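Local coordinates for protein TetR family Transcriptional regulator (Streptococcus agalactiae 2603V/R, PDB 3KKC) that probably binds DNA as a TetR-family transcriptional regulator, with a predicted N-terminal helix-turn-helix region, an all-helical C-terminal region and a nickel ion bound by histidines of two helices, at residues N19-L24 and Q36-L41; L59-C64 and D106-L111; Y83-L88 and M162-L167; D120-L125 and F139-L144. All coordinates share one frame; numbering follows the deposited sequence.

Overall arrangement
The four contacts run from the probable DNA-binding end of the chain to the dimer-forming end. Contact 1 packs helix 4-24 on helix 35-42 of the predicted helix-turn-helix region, and contact 2, its centre about 16 Å from that of contact 1, joins helix 57-71 to the C-terminal region. These two touch directly: Phe-21 CG lies 3.5 Å from Leu-59 CD2. Contacts 2 and 4 share helix 107-129, their centres about 22 Å apart. Contact 3 touches contact 4 through Tyr-83, which packs on Asp-120 and Val-121, and holds His-86 of the nickel site. His-90 of the same helix and His-70 on helix 57-71 bind the same ion. Contacts 3 and 4 both reach the second subunit.

Contact 1. Residues N19-L24 and Q36-L41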
loop_
_atom_site.group_PDB
_atom_site.type_symbol
_atom_site.label_atom_id
_atom_site.label_comp_id
_atom_site.label_asym_id
_atom_site.label_seq_id
_atom_site.Cartn_x
_atom_site.Cartn_y
_atom_site.Cartn_z
ATOM N N ASN A 19 -3.479 -26.574 10.251
ATOM C CA ASN A 19 -4.217 -25.748 11.216
ATOM C C ASN A 19 -3.275 -24.918 12.103
ATOM O O ASN A 19 -3.580 -23.769 12.438
ATOM C CB ASN A 19 -5.228 -26.570 12.061
ATOM C CG ASN A 19 -6.446 -27.083 11.243
ATOM O OD1 ASN A 19 -6.796 -26.560 10.166
ATOM N ND2 ASN A 19 -7.096 -28.114 11.775
ATOM N N ALA A 20 -2.127 -25.488 12.455
ATOM C CA ALA A 20 -1.110 -24.766 13.242
ATOM C C ALA A 20 -0.598 -23.525 12.514
ATOM O O ALA A 20 -0.443 -22.450 13.099
ATOM C CB ALA A 20 0.045 -25.682 13.591
ATOM N N PHE A 21 -0.333 -23.690 11.229
ATOM C CA PHE A 21 0.141 -22.605 10.386
ATOM C C PHE A 21 -0.872 -21.451 10.351
ATOM O O PHE A 21 -0.504 -20.292 10.439
ATOM C CB PHE A 21 0.388 -23.162 8.985
ATOM C CG PHE A 21 0.895 -22.155 8.000
ATOM C CD1 PHE A 21 2.120 -21.520 8.204
ATOM C CD2 PHE A 21 0.189 -21.895 6.846
ATOM C CE1 PHE A 21 2.588 -20.623 7.299
ATOM C CE2 PHE A 21 0.668 -20.990 5.918
ATOM C CZ PHE A 21 1.858 -20.344 6.145
ATOM N N ILE A 22 -2.154 -21.785 10.250
ATOM C CA ILE A 22 -3.218 -20.795 10.243
ATOM C C ILE A 22 -3.334 -20.059 11.583
ATOM O O ILE A 22 -3.456 -18.837 11.618
ATOM C CB ILE A 22 -4.564 -21.443 9.845
ATOM C CG1 ILE A 22 -4.535 -21.832 8.360
ATOM C CG2 ILE A 22 -5.744 -20.501 10.117
ATOM C CD1 ILE A 22 -5.838 -22.432 7.877
ATOM N N SER A 23 -3.282 -20.799 12.680
ATOM C CA SER A 23 -3.460 -20.216 13.996
ATOM C C SER A 23 -2.322 -19.268 14.290
ATOM O O SER A 23 -2.502 -18.279 14.990
ATOM C CB SER A 23 -3.546 -21.333 15.066
ATOM O OG SER A 23 -2.951 -20.972 16.315
ATOM N N LEU A 24 -1.145 -19.581 13.753
ATOM C CA LEU A 24 0.051 -18.774 13.975
ATOM C C LEU A 24 0.061 -17.549 13.073
ATOM O O LEU A 24 0.768 -16.570 13.330
ATOM C CB LEU A 24 1.310 -19.599 13.705
ATOM C CG LEU A 24 1.787 -20.507 14.830
ATOM C CD1 LEU A 24 2.806 -21.521 14.307
ATOM C CD2 LEU A 24 2.340 -19.662 15.978
ATOM N N GLN A 36 9.866 -24.161 13.424
ATOM C CA GLN A 36 9.821 -24.649 14.797
ATOM C C GLN A 36 8.577 -24.160 15.526
ATOM O O GLN A 36 8.054 -24.856 16.404
ATOM C CB GLN A 36 11.085 -24.275 15.575
ATOM C CG GLN A 36 12.369 -24.887 15.011
ATOM C CD GLN A 36 12.311 -26.403 14.920
ATOM O OE1 GLN A 36 13.111 -27.022 14.212
ATOM N NE2 GLN A 36 11.360 -27.009 15.637
ATOM N N ASP A 37 8.111 -22.967 15.168
ATOM C CA ASP A 37 6.837 -22.481 15.682
ATOM C C ASP A 37 5.750 -23.468 15.273
ATOM O O ASP A 37 4.947 -23.907 16.096
ATOM C CB ASP A 37 6.487 -21.093 15.129
ATOM C CG ASP A 37 7.586 -20.071 15.355
ATOM O OD1 ASP A 37 8.678 -20.463 15.811
ATOM O OD2 ASP A 37 7.352 -18.875 15.056
ATOM N N VAL A 38 5.758 -23.819 13.990
ATOM C CA VAL A 38 4.725 -24.646 13.399
ATOM C C VAL A 38 4.628 -26.012 14.056
ATOM O O VAL A 38 3.533 -26.544 14.230
ATOM C CB VAL A 38 4.936 -24.807 11.897
ATOM C CG1 VAL A 38 3.916 -25.780 11.336
ATOM C CG2 VAL A 38 4.796 -23.460 11.222
ATOM N N ILE A 39 5.772 -26.575 14.429
ATOM C CA ILE A 39 5.801 -27.852 15.146
ATOM C C ILE A 39 5.274 -27.713 16.572
ATOM O O ILE A 39 4.421 -28.489 16.998
ATOM C CB ILE A 39 7.227 -28.394 15.210
ATOM C CG1 ILE A 39 7.780 -28.583 13.794
ATOM C CG2 ILE A 39 7.296 -29.679 16.069
ATOM C CD1 ILE A 39 9.274 -28.331 13.699
ATOM N N GLY A 40 5.797 -26.723 17.293
ATOM C CA GLY A 40 5.436 -26.455 18.675
ATOM C C GLY A 40 3.944 -26.468 18.928
ATOM O O GLY A 40 3.495 -26.645 20.066
ATOM N N LEU A 41 3.170 -26.279 17.864
ATOM C CA LEU A 41 1.727 -26.443 17.943
ATOM C C LEU A 41 1.285 -27.794 17.392
ATOM O O LEU A 41 0.519 -28.505 18.038
ATOM C CB LEU A 41 0.999 -25.322 17.204
ATOM C CG LEU A 41 0.988 -23.960 17.886
ATOM C CD1 LEU A 41 0.032 -23.030 17.136
ATOM C CD2 LEU A 41 0.586 -24.112 19.348
#
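Ala-20 and Leu-41 bring the two helices together, their CB atoms 3.8 Å apart. The same Ala-20 methyl, its CB, rests 3.6 Å from Val-38 O, so the small residue lets a backbone carbonyl of helix 35-42 come close. Beside it, Leu-24 and Leu-41 reach toward each other tip to tip, with Leu-24 CG 3.8 Å from Leu-41 CD1. Ser-23 OG lies 3.7 Å from the same Leu-41 CD1. Leu-24 CD1 turns to the helix backbone instead, 3.7 Å from Asp-37 C and 4.2 Å from Val-38 CG2. Helix 35-42 belongs to the predicted helix-turn-helix motif of the TetR family, and helix 4-24 packs across it at 113° between the short segments. Val-38 CG1 lies opposite the backbone N (chi1 175°), which leaves CG2 beside that N, and Val-38 CG2 approaches the ring edge of Phe-21, 4.5 Å from Phe-21 CD1. Asp-37 OD1 is hydrogen-bonded to Thr-34 OG1. Phe-21 in turn packs on Leu-59, Leu-60 and Leu-63 of helix 57-71.

Contact 2. Residues L59-C64 and D106-L111; sequences LLKELC and DPYFLL
The axes of segments 59-64 and 107-111 run nearly parallel, 24° apart, with a closest approach of 11.1 Å that leaves side chains to fill the space between them. Tyr-108 does most of this. Its CG stands anti to the backbone N (chi1 173°), which sends the ring toward helix 57-71, where the tyrosine and Leu-60 lie alongside one another, pointing opposite ways; Leu-60 CD2 lies 3.6 Å from Tyr-108 CD2. At the far end of the ring, Tyr-108 OH comes within 3.7 Å of Lys-61 CA. Cys-64 places its sulfur between two aromatic rings and meets both at the edge: Cys-64 SG is 3.8 Å from Tyr-108 CE2 and 3.8 Å from Phe-109 CD1. Phe-109 also meets the ring of Phe-68 and packs on helix 98-103. Asp-106 is the N-cap of helix 107-129, its OD2 accepting from Phe-109 N at 2.9 Å through the anti lone pair. Asp-106 OD2 also lies 3.9 Å from Leu-60 CD2. The contact therefore joins the probable DNA-binding region to the C-terminal region by apolar and sulfur-aromatic packing, while the buried carboxylate of Asp-106 is engaged by its own helix start, whose dipole would probably stabilise a negative charge there.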
loop_
_atom_site.group_PDB
_atom_site.type_symbol
_atom_site.label_atom_id
_atom_site.label_comp_id
_atom_site.label_asym_id
_atom_site.label_seq_id
_atom_site.Cartn_x
_atom_site.Cartn_y
_atom_site.Cartn_z
ATOM N N LEU A 59 3.294 -24.042 2.252
ATOM C CA LEU A 59 2.101 -23.911 3.092
ATOM C C LEU A 59 1.367 -22.652 2.708
ATOM O O LEU A 59 0.142 -22.639 2.603
ATOM C CB LEU A 59 2.434 -23.814 4.581
ATOM C CG LEU A 59 2.927 -25.055 5.305
ATOM C CD1 LEU A 59 4.418 -25.135 5.116
ATOM C CD2 LEU A 59 2.576 -24.964 6.777
ATOM N N LEU A 60 2.121 -21.578 2.527
ATOM C CA LEU A 60 1.531 -20.324 2.115
ATOM C C LEU A 60 0.836 -20.530 0.778
ATOM O O LEU A 60 -0.320 -20.123 0.584
ATOM C CB LEU A 60 2.600 -19.257 1.979
ATOM C CG LEU A 60 1.903 -17.928 1.841
ATOM C CD1 LEU A 60 1.006 -17.765 3.035
ATOM C CD2 LEU A 60 2.912 -16.823 1.773
ATOM N N LYS A 61 1.552 -21.185 -0.132
ATOM C CA LYS A 61 1.059 -21.456 -1.475
ATOM C C LYS A 61 -0.236 -22.291 -1.410
ATOM O O LYS A 61 -1.306 -21.812 -1.791
ATOM C CB LYS A 61 2.161 -22.139 -2.287
ATOM C CG LYS A 61 1.751 -22.780 -3.604
ATOM C CD LYS A 61 2.545 -24.094 -3.779
ATOM C CE LYS A 61 2.445 -24.685 -5.178
ATOM N NZ LYS A 61 2.621 -23.628 -6.216
ATOM N N GLU A 62 -0.137 -23.525 -0.917
ATOM C CA GLU A 62 -1.313 -24.345 -0.622
ATOM C C GLU A 62 -2.447 -23.559 0.052
ATOM O O GLU A 62 -3.553 -23.494 -0.483
ATOM C CB GLU A 62 -0.937 -25.531 0.259
ATOM C CG GLU A 62 -0.143 -26.602 -0.450
ATOM C CD GLU A 62 -0.310 -27.952 0.205
ATOM O OE1 GLU A 62 -1.133 -28.051 1.149
ATOM O OE2 GLU A 62 0.374 -28.909 -0.227
ATOM N N LEU A 63 -2.172 -22.968 1.218
ATOM C CA LEU A 63 -3.164 -22.149 1.914
ATOM C C LEU A 63 -3.879 -21.189 0.947
ATOM O O LEU A 63 -5.025 -21.429 0.599
ATOM C CB LEU A 63 -2.560 -21.415 3.116
ATOM C CG LEU A 63 -3.502 -20.463 3.866
ATOM C CD1 LEU A 63 -4.736 -21.202 4.287
ATOM C CD2 LEU A 63 -2.842 -19.828 5.090
ATOM N N CYS A 64 -3.219 -20.119 0.523
ATOM C CA CYS A 64 -3.712 -19.266 -0.572
ATOM C C CYS A 64 -4.465 -20.024 -1.656
ATOM O O CYS A 64 -5.585 -19.656 -2.035
ATOM C CB CYS A 64 -2.544 -18.525 -1.246
ATOM S SG CYS A 64 -1.765 -17.317 -0.189
ATOM N N ASP A 106 2.096 -9.101 3.610
ATOM C CA ASP A 106 2.935 -10.098 2.961
ATOM C C ASP A 106 2.833 -9.922 1.459
ATOM O O ASP A 106 1.769 -10.123 0.880
ATOM C CB ASP A 106 2.540 -11.515 3.323
ATOM C CG ASP A 106 3.391 -12.544 2.599
ATOM O OD1 ASP A 106 4.471 -12.903 3.114
ATOM O OD2 ASP A 106 2.993 -12.983 1.502
ATOM N N PRO A 107 3.946 -9.533 0.819
ATOM C CA PRO A 107 3.947 -9.192 -0.612
ATOM C C PRO A 107 3.334 -10.303 -1.495
ATOM O O PRO A 107 2.617 -9.992 -2.468
ATOM C CB PRO A 107 5.443 -8.986 -0.922
ATOM C CG PRO A 107 6.158 -9.733 0.173
ATOM C CD PRO A 107 5.305 -9.520 1.387
ATOM N N TYR A 108 3.614 -11.564 -1.151
ATOM C CA TYR A 108 3.109 -12.716 -1.903
ATOM C C TYR A 108 1.583 -12.890 -1.797
ATOM O O TYR A 108 0.913 -13.182 -2.793
ATOM C CB TYR A 108 3.795 -14.014 -1.459
ATOM C CG TYR A 108 3.196 -15.262 -2.085
ATOM C CD1 TYR A 108 3.762 -15.823 -3.219
ATOM C CD2 TYR A 108 2.049 -15.861 -1.548
ATOM C CE1 TYR A 108 3.215 -16.933 -3.804
ATOM C CE2 TYR A 108 1.496 -16.986 -2.120
ATOM C CZ TYR A 108 2.073 -17.524 -3.254
ATOM O OH TYR A 108 1.543 -18.669 -3.841
ATOM N N PHE A 109 1.033 -12.741 -0.595
ATOM C CA PHE A 109 -0.407 -12.832 -0.468
ATOM C C PHE A 109 -1.085 -11.672 -1.190
ATOM O O PHE A 109 -2.106 -11.864 -1.847
ATOM C CB PHE A 109 -0.879 -12.882 0.980
ATOM C CG PHE A 109 -2.358 -12.832 1.096
ATOM C CD1 PHE A 109 -3.107 -14.007 1.123
ATOM C CD2 PHE A 109 -3.022 -11.612 1.094
ATOM C CE1 PHE A 109 -4.483 -13.972 1.186
ATOM C CE2 PHE A 109 -4.410 -11.569 1.159
ATOM C CZ PHE A 109 -5.142 -12.765 1.212
ATOM N N LEU A 110 -0.521 -10.472 -1.077
ATOM C CA LEU A 110 -1.127 -9.300 -1.714
ATOM C C LEU A 110 -1.085 -9.414 -3.240
ATOM O O LEU A 110 -1.855 -8.770 -3.949
ATOM C CB LEU A 110 -0.435 -8.009 -1.266
ATOM C CG LEU A 110 -1.290 -6.740 -1.276
ATOM C CD1 LEU A 110 -2.082 -6.661 0.016
ATOM C CD2 LEU A 110 -0.435 -5.496 -1.440
ATOM N N LEU A 111 -0.174 -10.236 -3.737
ATOM C CA LEU A 111 0.027 -10.364 -5.167
ATOM C C LEU A 111 -1.001 -11.315 -5.735
ATOM O O LEU A 111 -1.770 -10.961 -6.617
ATOM C CB LEU A 111 1.450 -10.856 -5.473
ATOM C CG LEU A 111 2.203 -10.074 -6.557
ATOM C CD1 LEU A 111 3.634 -10.606 -6.774
ATOM C CD2 LEU A 111 1.432 -10.057 -7.874
#

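Contact 3. Residues Y83-L88 and M162-L167; sequences YLVHIL and MTVEDL. With NI (nickel (II) ion), chain E.
Helix 80-93 supplies two of the histidines of the nickel site, and its other side packs against the start of helix 164-175 within the all-helical C-terminal region of this TetR-family protein. Val-85 and Val-164 cross at about a right angle, with Val-85 CG1 3.6 Å from Val-164 CG2. One turn on, Leu-88 CB meets Val-164 CB at 4.0 Å, and Leu-88 CG reaches Leu-167 CD2 at 4.3 Å. Val-164 and Leu-167 also pack on Trp-155 of helix 137-157, and Leu-167 touches Phe-139 of the second subunit. At the exposed margin the bent chain of Glu-165 carries OE2 to 4.1 Å from Val-85 CG2. Thr-163 caps the N-terminus of helix 164-175, its OG1 accepting from Asp-166 N at 3.0 Å in a nearly straight bond of 168°. The CB of His-86 points away from segment 162-167, and a chi1 of 168° swings the imidazole out to the metal. There His-70 and His-90 join it as ligands, and His-86 NE2 binds nickel at 2.3 Å.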
loop_
_atom_site.group_PDB
_atom_site.type_symbol
_atom_site.label_atom_id
_atom_site.label_comp_id
_atom_site.label_asym_id
_atom_site.label_seq_id
_atom_site.Cartn_x
_atom_site.Cartn_y
_atom_site.Cartn_z
ATOM N N TYR A 83 -21.856 -12.551 -4.307
ATOM C CA TYR A 83 -20.482 -12.998 -4.465
ATOM C C TYR A 83 -19.471 -12.075 -3.741
ATOM O O TYR A 83 -18.575 -12.531 -3.021
ATOM C CB TYR A 83 -20.231 -13.030 -5.966
ATOM C CG TYR A 83 -18.924 -13.584 -6.471
ATOM C CD1 TYR A 83 -18.806 -14.920 -6.828
ATOM C CD2 TYR A 83 -17.819 -12.743 -6.667
ATOM C CE1 TYR A 83 -17.615 -15.409 -7.335
ATOM C CE2 TYR A 83 -16.623 -13.220 -7.186
ATOM C CZ TYR A 83 -16.519 -14.555 -7.510
ATOM O OH TYR A 83 -15.329 -15.037 -8.017
ATOM N N LEU A 84 -19.630 -10.774 -3.930
ATOM C CA LEU A 84 -18.848 -9.792 -3.193
ATOM C C LEU A 84 -19.098 -9.957 -1.700
ATOM O O LEU A 84 -18.168 -9.987 -0.922
ATOM C CB LEU A 84 -19.207 -8.354 -3.636
ATOM C CG LEU A 84 -18.511 -7.791 -4.880
ATOM C CD1 LEU A 84 -18.617 -8.759 -6.026
ATOM C CD2 LEU A 84 -19.071 -6.428 -5.290
ATOM N N VAL A 85 -20.359 -10.033 -1.294
ATOM C CA VAL A 85 -20.668 -10.153 0.126
ATOM C C VAL A 85 -20.000 -11.378 0.784
ATOM O O VAL A 85 -19.467 -11.270 1.890
ATOM C CB VAL A 85 -22.191 -10.184 0.385
ATOM C CG1 VAL A 85 -22.476 -10.884 1.687
ATOM C CG2 VAL A 85 -22.752 -8.779 0.403
ATOM N N HIS A 86 -20.024 -12.529 0.106
ATOM C CA HIS A 86 -19.425 -13.763 0.639
ATOM C C HIS A 86 -17.917 -13.580 0.846
ATOM O O HIS A 86 -17.360 -14.010 1.861
ATOM C CB HIS A 86 -19.707 -14.938 -0.299
ATOM C CG HIS A 86 -18.906 -16.177 -0.004
ATOM N ND1 HIS A 86 -17.937 -16.661 -0.864
ATOM C CD2 HIS A 86 -18.942 -17.041 1.038
ATOM C CE1 HIS A 86 -17.411 -17.763 -0.361
ATOM N NE2 HIS A 86 -18.000 -18.010 0.795
ATOM N N ILE A 87 -17.270 -12.937 -0.126
ATOM C CA ILE A 87 -15.858 -12.619 -0.001
ATOM C C ILE A 87 -15.627 -11.770 1.243
ATOM O O ILE A 87 -14.847 -12.139 2.116
ATOM C CB ILE A 87 -15.332 -11.887 -1.243
ATOM C CG1 ILE A 87 -15.669 -12.698 -2.494
ATOM C CG2 ILE A 87 -13.852 -11.660 -1.126
ATOM C CD1 ILE A 87 -14.886 -12.315 -3.692
ATOM N N LEU A 88 -16.318 -10.643 1.331
ATOM C CA LEU A 88 -16.210 -9.787 2.503
ATOM C C LEU A 88 -16.571 -10.547 3.783
ATOM O O LEU A 88 -16.042 -10.244 4.850
ATOM C CB LEU A 88 -17.093 -8.539 2.354
ATOM C CG LEU A 88 -16.553 -7.278 1.675
ATOM C CD1 LEU A 88 -15.224 -7.511 0.944
ATOM C CD2 LEU A 88 -17.608 -6.680 0.723
HETATM N N MSE A 162 -18.663 -1.421 9.763
HETATM C CA MSE A 162 -19.984 -1.523 9.171
HETATM C C MSE A 162 -20.285 -2.963 8.719
HETATM O O MSE A 162 -19.374 -3.780 8.565
HETATM C CB MSE A 162 -20.137 -0.516 8.026
HETATM C CG MSE A 162 -18.888 -0.313 7.191
HETATM SE SE MSE A 162 -18.985 1.219 5.985
HETATM C CE MSE A 162 -18.778 2.641 7.303
ATOM N N THR A 163 -21.565 -3.276 8.547
ATOM C CA THR A 163 -21.953 -4.606 8.106
ATOM C C THR A 163 -21.375 -4.786 6.725
ATOM O O THR A 163 -21.195 -3.807 6.007
ATOM C CB THR A 163 -23.481 -4.747 8.023
ATOM O OG1 THR A 163 -23.968 -3.968 6.920
ATOM C CG2 THR A 163 -24.134 -4.267 9.320
ATOM N N VAL A 164 -21.082 -6.020 6.335
ATOM C CA VAL A 164 -20.452 -6.207 5.035
ATOM C C VAL A 164 -21.295 -5.565 3.942
ATOM O O VAL A 164 -20.751 -5.006 2.985
ATOM C CB VAL A 164 -20.192 -7.678 4.698
ATOM C CG1 VAL A 164 -19.849 -8.428 5.954
ATOM C CG2 VAL A 164 -21.392 -8.284 4.000
ATOM N N GLU A 165 -22.613 -5.627 4.098
ATOM C CA GLU A 165 -23.518 -5.074 3.097
ATOM C C GLU A 165 -23.459 -3.534 3.017
ATOM O O GLU A 165 -23.462 -2.965 1.927
ATOM C CB GLU A 165 -24.953 -5.574 3.327
ATOM C CG GLU A 165 -25.133 -6.275 4.667
ATOM C CD GLU A 165 -25.126 -7.785 4.549
ATOM O OE1 GLU A 165 -24.782 -8.444 5.553
ATOM O OE2 GLU A 165 -25.475 -8.306 3.462
ATOM N N ASP A 166 -23.411 -2.868 4.166
ATOM C CA ASP A 166 -23.141 -1.436 4.186
ATOM C C ASP A 166 -21.843 -1.067 3.441
ATOM O O ASP A 166 -21.831 -0.178 2.600
ATOM C CB ASP A 166 -23.101 -0.927 5.628
ATOM C CG ASP A 166 -24.495 -0.754 6.218
ATOM O OD1 ASP A 166 -25.462 -0.796 5.431
ATOM O OD2 ASP A 166 -24.625 -0.569 7.451
ATOM N N LEU A 167 -20.751 -1.751 3.741
ATOM C CA LEU A 167 -19.493 -1.430 3.082
ATOM C C LEU A 167 -19.562 -1.696 1.577
ATOM O O LEU A 167 -19.043 -0.912 0.772
ATOM C CB LEU A 167 -18.325 -2.206 3.704
ATOM C CG LEU A 167 -16.947 -1.878 3.110
ATOM C CD1 LEU A 167 -16.103 -0.924 4.009
ATOM C CD2 LEU A 167 -16.182 -3.146 2.762
HETATM NI NI NI E . -17.540 -19.350 2.559
#

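Contact 4. Residues D120-L125 and F139-L144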
loop_
_atom_site.group_PDB
_atom_site.type_symbol
_atom_site.label_atom_id
_atom_site.label_comp_id
_atom_site.label_asym_id
_atom_site.label_seq_id
_atom_site.Cartn_x
_atom_site.Cartn_y
_atom_site.Cartn_z
ATOM N N ASP A 120 -11.765 -12.447 -11.461
ATOM C CA ASP A 120 -13.104 -12.865 -11.073
ATOM C C ASP A 120 -13.947 -11.737 -10.506
ATOM O O ASP A 120 -15.167 -11.839 -10.455
ATOM C CB ASP A 120 -13.030 -14.062 -10.113
ATOM C CG ASP A 120 -12.525 -15.349 -10.805
ATOM O OD1 ASP A 120 -12.957 -15.654 -11.944
ATOM O OD2 ASP A 120 -11.693 -16.065 -10.205
ATOM N N VAL A 121 -13.316 -10.643 -10.107
ATOM C CA VAL A 121 -14.078 -9.502 -9.622
ATOM C C VAL A 121 -14.111 -8.304 -10.595
ATOM O O VAL A 121 -15.160 -7.685 -10.815
ATOM C CB VAL A 121 -13.597 -9.079 -8.242
ATOM C CG1 VAL A 121 -14.105 -7.666 -7.872
ATOM C CG2 VAL A 121 -14.035 -10.135 -7.215
ATOM N N TYR A 122 -12.972 -7.986 -11.192
ATOM C CA TYR A 122 -12.897 -6.801 -12.031
ATOM C C TYR A 122 -13.811 -6.819 -13.259
ATOM O O TYR A 122 -14.549 -5.863 -13.490
ATOM C CB TYR A 122 -11.470 -6.523 -12.474
ATOM C CG TYR A 122 -11.429 -5.379 -13.431
ATOM C CD1 TYR A 122 -11.747 -4.094 -13.008
ATOM C CD2 TYR A 122 -11.108 -5.579 -14.764
ATOM C CE1 TYR A 122 -11.737 -3.032 -13.886
ATOM C CE2 TYR A 122 -11.081 -4.519 -15.653
ATOM C CZ TYR A 122 -11.400 -3.249 -15.208
ATOM O OH TYR A 122 -11.378 -2.192 -16.091
ATOM N N PRO A 123 -13.741 -7.890 -14.070
ATOM C CA PRO A 123 -14.541 -7.904 -15.298
ATOM C C PRO A 123 -16.026 -7.636 -15.060
ATOM O O PRO A 123 -16.618 -6.850 -15.793
ATOM C CB PRO A 123 -14.301 -9.313 -15.851
ATOM C CG PRO A 123 -12.932 -9.658 -15.369
ATOM C CD PRO A 123 -12.871 -9.076 -13.974
ATOM N N ARG A 124 -16.619 -8.253 -14.049
ATOM C CA ARG A 124 -18.004 -7.938 -13.732
ATOM C C ARG A 124 -18.165 -6.515 -13.190
ATOM O O ARG A 124 -19.072 -5.797 -13.576
ATOM C CB ARG A 124 -18.629 -8.988 -12.805
ATOM C CG ARG A 124 -19.395 -10.068 -13.572
ATOM C CD ARG A 124 -19.878 -11.219 -12.699
ATOM N NE ARG A 124 -21.161 -10.954 -12.029
ATOM C CZ ARG A 124 -22.332 -10.761 -12.646
ATOM N NH1 ARG A 124 -22.411 -10.769 -13.976
ATOM N NH2 ARG A 124 -23.429 -10.538 -11.927
ATOM N N LEU A 125 -17.270 -6.103 -12.308
ATOM C CA LEU A 125 -17.323 -4.768 -11.724
ATOM C C LEU A 125 -17.348 -3.712 -12.820
ATOM O O LEU A 125 -18.030 -2.691 -12.714
ATOM C CB LEU A 125 -16.095 -4.544 -10.838
ATOM C CG LEU A 125 -16.145 -3.253 -10.027
ATOM C CD1 LEU A 125 -17.465 -3.189 -9.251
ATOM C CD2 LEU A 125 -14.946 -3.142 -9.102
ATOM N N PHE A 139 -6.910 3.185 -16.569
ATOM C CA PHE A 139 -7.049 4.015 -15.394
ATOM C C PHE A 139 -8.212 3.477 -14.612
ATOM O O PHE A 139 -8.213 3.463 -13.382
ATOM C CB PHE A 139 -7.350 5.451 -15.796
ATOM C CG PHE A 139 -7.386 6.408 -14.639
ATOM C CD1 PHE A 139 -6.265 7.134 -14.295
ATOM C CD2 PHE A 139 -8.533 6.569 -13.899
ATOM C CE1 PHE A 139 -6.299 8.002 -13.241
ATOM C CE2 PHE A 139 -8.571 7.441 -12.846
ATOM C CZ PHE A 139 -7.458 8.155 -12.515
ATOM N N LEU A 140 -9.222 3.040 -15.350
ATOM C CA LEU A 140 -10.365 2.384 -14.755
ATOM C C LEU A 140 -9.888 1.135 -13.994
ATOM O O LEU A 140 -10.149 0.983 -12.792
ATOM C CB LEU A 140 -11.387 2.025 -15.834
ATOM C CG LEU A 140 -12.797 2.590 -15.647
ATOM C CD1 LEU A 140 -12.786 3.904 -14.869
ATOM C CD2 LEU A 140 -13.446 2.784 -17.006
ATOM N N LYS A 141 -9.168 0.251 -14.677
ATOM C CA LYS A 141 -8.792 -0.988 -14.043
ATOM C C LYS A 141 -8.110 -0.662 -12.727
ATOM O O LYS A 141 -8.541 -1.154 -11.675
ATOM C CB LYS A 141 -7.894 -1.831 -14.935
ATOM C CG LYS A 141 -7.763 -3.249 -14.412
ATOM C CD LYS A 141 -6.809 -4.067 -15.257
ATOM C CE LYS A 141 -7.029 -5.541 -15.011
ATOM N NZ LYS A 141 -6.187 -6.348 -15.935
ATOM N N GLN A 142 -7.088 0.203 -12.794
ATOM C CA GLN A 142 -6.249 0.539 -11.637
ATOM C C GLN A 142 -6.991 1.253 -10.491
ATOM O O GLN A 142 -6.796 0.953 -9.317
ATOM C CB GLN A 142 -5.045 1.371 -12.090
ATOM C CG GLN A 142 -4.352 2.164 -10.973
ATOM C CD GLN A 142 -5.013 3.498 -10.678
ATOM O OE1 GLN A 142 -5.476 4.178 -11.587
ATOM N NE2 GLN A 142 -5.063 3.876 -9.399
ATOM N N PHE A 143 -7.850 2.202 -10.813
ATOM C CA PHE A 143 -8.577 2.893 -9.754
ATOM C C PHE A 143 -9.540 1.958 -9.011
ATOM O O PHE A 143 -9.772 2.093 -7.810
ATOM C CB PHE A 143 -9.340 4.061 -10.357
ATOM C CG PHE A 143 -9.983 4.977 -9.343
ATOM C CD1 PHE A 143 -9.388 6.189 -9.003
ATOM C CD2 PHE A 143 -11.215 4.658 -8.775
ATOM C CE1 PHE A 143 -9.996 7.057 -8.086
ATOM C CE2 PHE A 143 -11.837 5.513 -7.866
ATOM C CZ PHE A 143 -11.232 6.709 -7.518
ATOM N N LEU A 144 -10.103 1.008 -9.743
ATOM C CA LEU A 144 -11.194 0.191 -9.231
ATOM C C LEU A 144 -10.646 -0.912 -8.312
ATOM O O LEU A 144 -11.095 -1.072 -7.168
ATOM C CB LEU A 144 -11.959 -0.429 -10.403
ATOM C CG LEU A 144 -13.374 -0.006 -10.788
ATOM C CD1 LEU A 144 -13.849 1.176 -9.994
ATOM C CD2 LEU A 144 -13.423 0.268 -12.265
#
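Tyr-122 and Lys-141 form the centre of a crossing between helix 107-129 and helix 137-157 in the C-terminal region of the TetR-type fold. The axes of the short segments make an angle of 122° and approach to 10.9 Å, a gap bridged largely by the tyrosine. The aromatic interaction is a CH-pi contact: Lys-141 CG sits over one face of the Tyr-122 ring, 3.8 Å from its centroid and 15° off the normal. The lysine chain runs roughly perpendicular to the tyrosine side chain. Trans at chi1 (-167°) and extended beyond CG, it passes over the ring, and its NZ goes on to a salt bridge with Glu-118. The hydroxyl end of the tyrosine abuts the helix backbone, Tyr-122 OH lying 3.5 Å from Lys-141 CA.

The apolar contacts are made by Leu-144 and Leu-125. Leu-144 CD2 comes to the edge of the tyrosine ring, 4.0 Å from Tyr-122 CE1. Other residues of segment 139-144 face the second subunit: Phe-139 packs on Thr-151 of the second subunit, and Leu-140 and Phe-143 on Met-174 of that subunit, so the crossing lies just behind the dimer interface. Leu-125, which packs on Tyr-171 and Leu-172 of helix 164-175, also meets Leu-144 between the two segments, with Leu-125 CD2 3.9 Å from Leu-144 CG.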